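Local coordinates for anaerobically-induced outer membrane porin OprE (Pseudomonas aeruginosa, PDB 4FRX), which probably acts as an outer membrane porin of the OprD family, a beta-barrel channel that lets small solutes through, at residues A[310-315]-A[319-324]. Numbering follows the deposited sequence.
Sequences FPFLNR and EGSTAY
The ring of Phe312 meets Ala323 with one face and Ser321 with its edge. Ala323 CB sits over that face in a CH-pi contact, 3.9 Å from the ring centroid of Phe312 and only 15° off the normal, and the same methyl meets the edge of Phe310 at CE2 (3.8 Å). Ser321 comes to the rim instead, its OG 3.2 Å from Phe312 CE2. CB of Phe312 points toward 319-324, and a chi1 of 54°, with CG between the backbone N and the carbonyl carbon, sets the ring beside Ser321 and against the Ala323 methyl. Ser321 also touches the Asn314 amide, OD1 of Asn314 lying 3.5 Å from Ser321 CB. The two nearly antiparallel segments are a worked example of chains paired through water: one water bridges Leu313 O and Thr322 N, accepting from the latter, and the oxygen of a second accepts from Arg315 N at 2.9 Å while that water donates to Gly320 O. Near the turn Arg315 and Glu319 run side by side, with Glu319 OE1 3.3 Å from Arg315 CG, yet their charged ends pair elsewhere, with Asp191 and Arg175 respectively. The doubled-back segments belong to the long loop between strands 295-305 and 340-349, which folds into the barrel, where Phe310 and Pro311 pack against strands 221-234 and 237-250, while Leu313 and Thr322 touch strand 131-132.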
# COMPACT_ATOMS: atom_id res chain seq x y z
N PHE A 310 -10.96 8.66 5.27
CA PHE A 310 -9.92 8.97 4.32
C PHE A 310 -10.07 8.05 3.10
O PHE A 310 -10.09 6.84 3.27
CB PHE A 310 -8.56 8.71 4.95
CG PHE A 310 -7.42 8.89 3.99
CD1 PHE A 310 -7.02 10.16 3.61
CD2 PHE A 310 -6.75 7.78 3.48
CE1 PHE A 310 -5.95 10.33 2.74
CE2 PHE A 310 -5.69 7.94 2.61
CZ PHE A 310 -5.29 9.23 2.24
N PRO A 311 -10.19 8.62 1.88
CA PRO A 311 -10.40 7.77 0.70
C PRO A 311 -9.10 7.27 0.04
O PRO A 311 -8.10 7.99 -0.06
CB PRO A 311 -11.14 8.71 -0.26
CG PRO A 311 -10.51 10.06 0.02
CD PRO A 311 -10.26 10.06 1.55
N PHE A 312 -9.15 6.03 -0.42
CA PHE A 312 -8.04 5.38 -1.13
C PHE A 312 -8.60 4.19 -1.91
O PHE A 312 -9.66 3.64 -1.56
CB PHE A 312 -6.95 4.92 -0.15
CG PHE A 312 -7.45 4.04 0.96
CD1 PHE A 312 -8.06 4.59 2.08
CD2 PHE A 312 -7.32 2.66 0.88
CE1 PHE A 312 -8.54 3.78 3.11
CE2 PHE A 312 -7.79 1.84 1.91
CZ PHE A 312 -8.39 2.40 3.03
N LEU A 313 -7.89 3.79 -2.96
CA LEU A 313 -8.37 2.72 -3.85
C LEU A 313 -8.48 1.40 -3.08
O LEU A 313 -7.53 0.97 -2.45
CB LEU A 313 -7.43 2.55 -5.04
CG LEU A 313 -7.26 3.78 -5.93
CD1 LEU A 313 -6.40 3.45 -7.14
CD2 LEU A 313 -8.62 4.38 -6.34
N ASN A 314 -9.65 0.78 -3.14
CA ASN A 314 -9.96 -0.34 -2.25
C ASN A 314 -11.13 -1.13 -2.80
O ASN A 314 -12.28 -0.70 -2.67
CB ASN A 314 -10.34 0.24 -0.87
CG ASN A 314 -10.51 -0.83 0.20
OD1 ASN A 314 -10.36 -2.02 -0.07
ND2 ASN A 314 -10.80 -0.39 1.42
N ARG A 315 -10.85 -2.26 -3.43
CA ARG A 315 -11.91 -3.06 -4.08
C ARG A 315 -12.77 -3.78 -3.03
O ARG A 315 -13.96 -4.03 -3.25
CB ARG A 315 -11.28 -4.05 -5.09
CG ARG A 315 -12.22 -5.11 -5.74
CD ARG A 315 -13.66 -4.64 -5.97
NE ARG A 315 -13.88 -3.89 -7.19
CZ ARG A 315 -15.02 -3.30 -7.51
NH1 ARG A 315 -16.08 -3.35 -6.71
NH2 ARG A 315 -15.11 -2.65 -8.66
N GLU A 319 -9.31 -8.09 -1.11
CA GLU A 319 -8.31 -7.95 -2.17
C GLU A 319 -7.07 -7.15 -1.77
O GLU A 319 -6.06 -7.17 -2.47
CB GLU A 319 -8.96 -7.35 -3.42
CG GLU A 319 -9.89 -8.31 -4.13
CD GLU A 319 -10.20 -7.87 -5.55
OE1 GLU A 319 -9.48 -6.98 -6.06
OE2 GLU A 319 -11.15 -8.42 -6.14
N GLY A 320 -7.16 -6.46 -0.64
CA GLY A 320 -6.03 -5.70 -0.13
C GLY A 320 -6.05 -4.25 -0.57
O GLY A 320 -6.41 -3.94 -1.71
N SER A 321 -5.66 -3.36 0.32
CA SER A 321 -5.59 -1.94 -0.02
C SER A 321 -4.57 -1.31 0.90
O SER A 321 -4.37 -1.77 2.02
CB SER A 321 -6.95 -1.27 0.21
OG SER A 321 -7.31 -1.31 1.58
N THR A 322 -3.95 -0.24 0.43
CA THR A 322 -2.97 0.49 1.24
C THR A 322 -3.25 1.98 1.20
O THR A 322 -3.37 2.56 0.13
CB THR A 322 -1.54 0.23 0.75
OG1 THR A 322 -1.20 -1.15 0.98
CG2 THR A 322 -0.53 1.12 1.49
N ALA A 323 -3.40 2.60 2.37
CA ALA A 323 -3.51 4.05 2.46
C ALA A 323 -2.13 4.60 2.83
O ALA A 323 -1.42 4.00 3.65
CB ALA A 323 -4.54 4.47 3.51
N TYR A 324 -1.74 5.72 2.23
CA TYR A 324 -0.44 6.32 2.57
C TYR A 324 -0.54 7.18 3.83
O TYR A 324 -0.26 8.38 3.83
CB TYR A 324 0.15 7.10 1.38
CG TYR A 324 1.59 7.49 1.62
CD1 TYR A 324 2.57 6.51 1.81
CD2 TYR A 324 1.98 8.83 1.69
CE1 TYR A 324 3.89 6.85 2.05
CE2 TYR A 324 3.31 9.19 1.92
CZ TYR A 324 4.26 8.19 2.10
OH TYR A 324 5.58 8.53 2.33
O HOH W 1 -4.74 0.62 -2.21
O HOH W 2 -8.19 -3.48 -3.62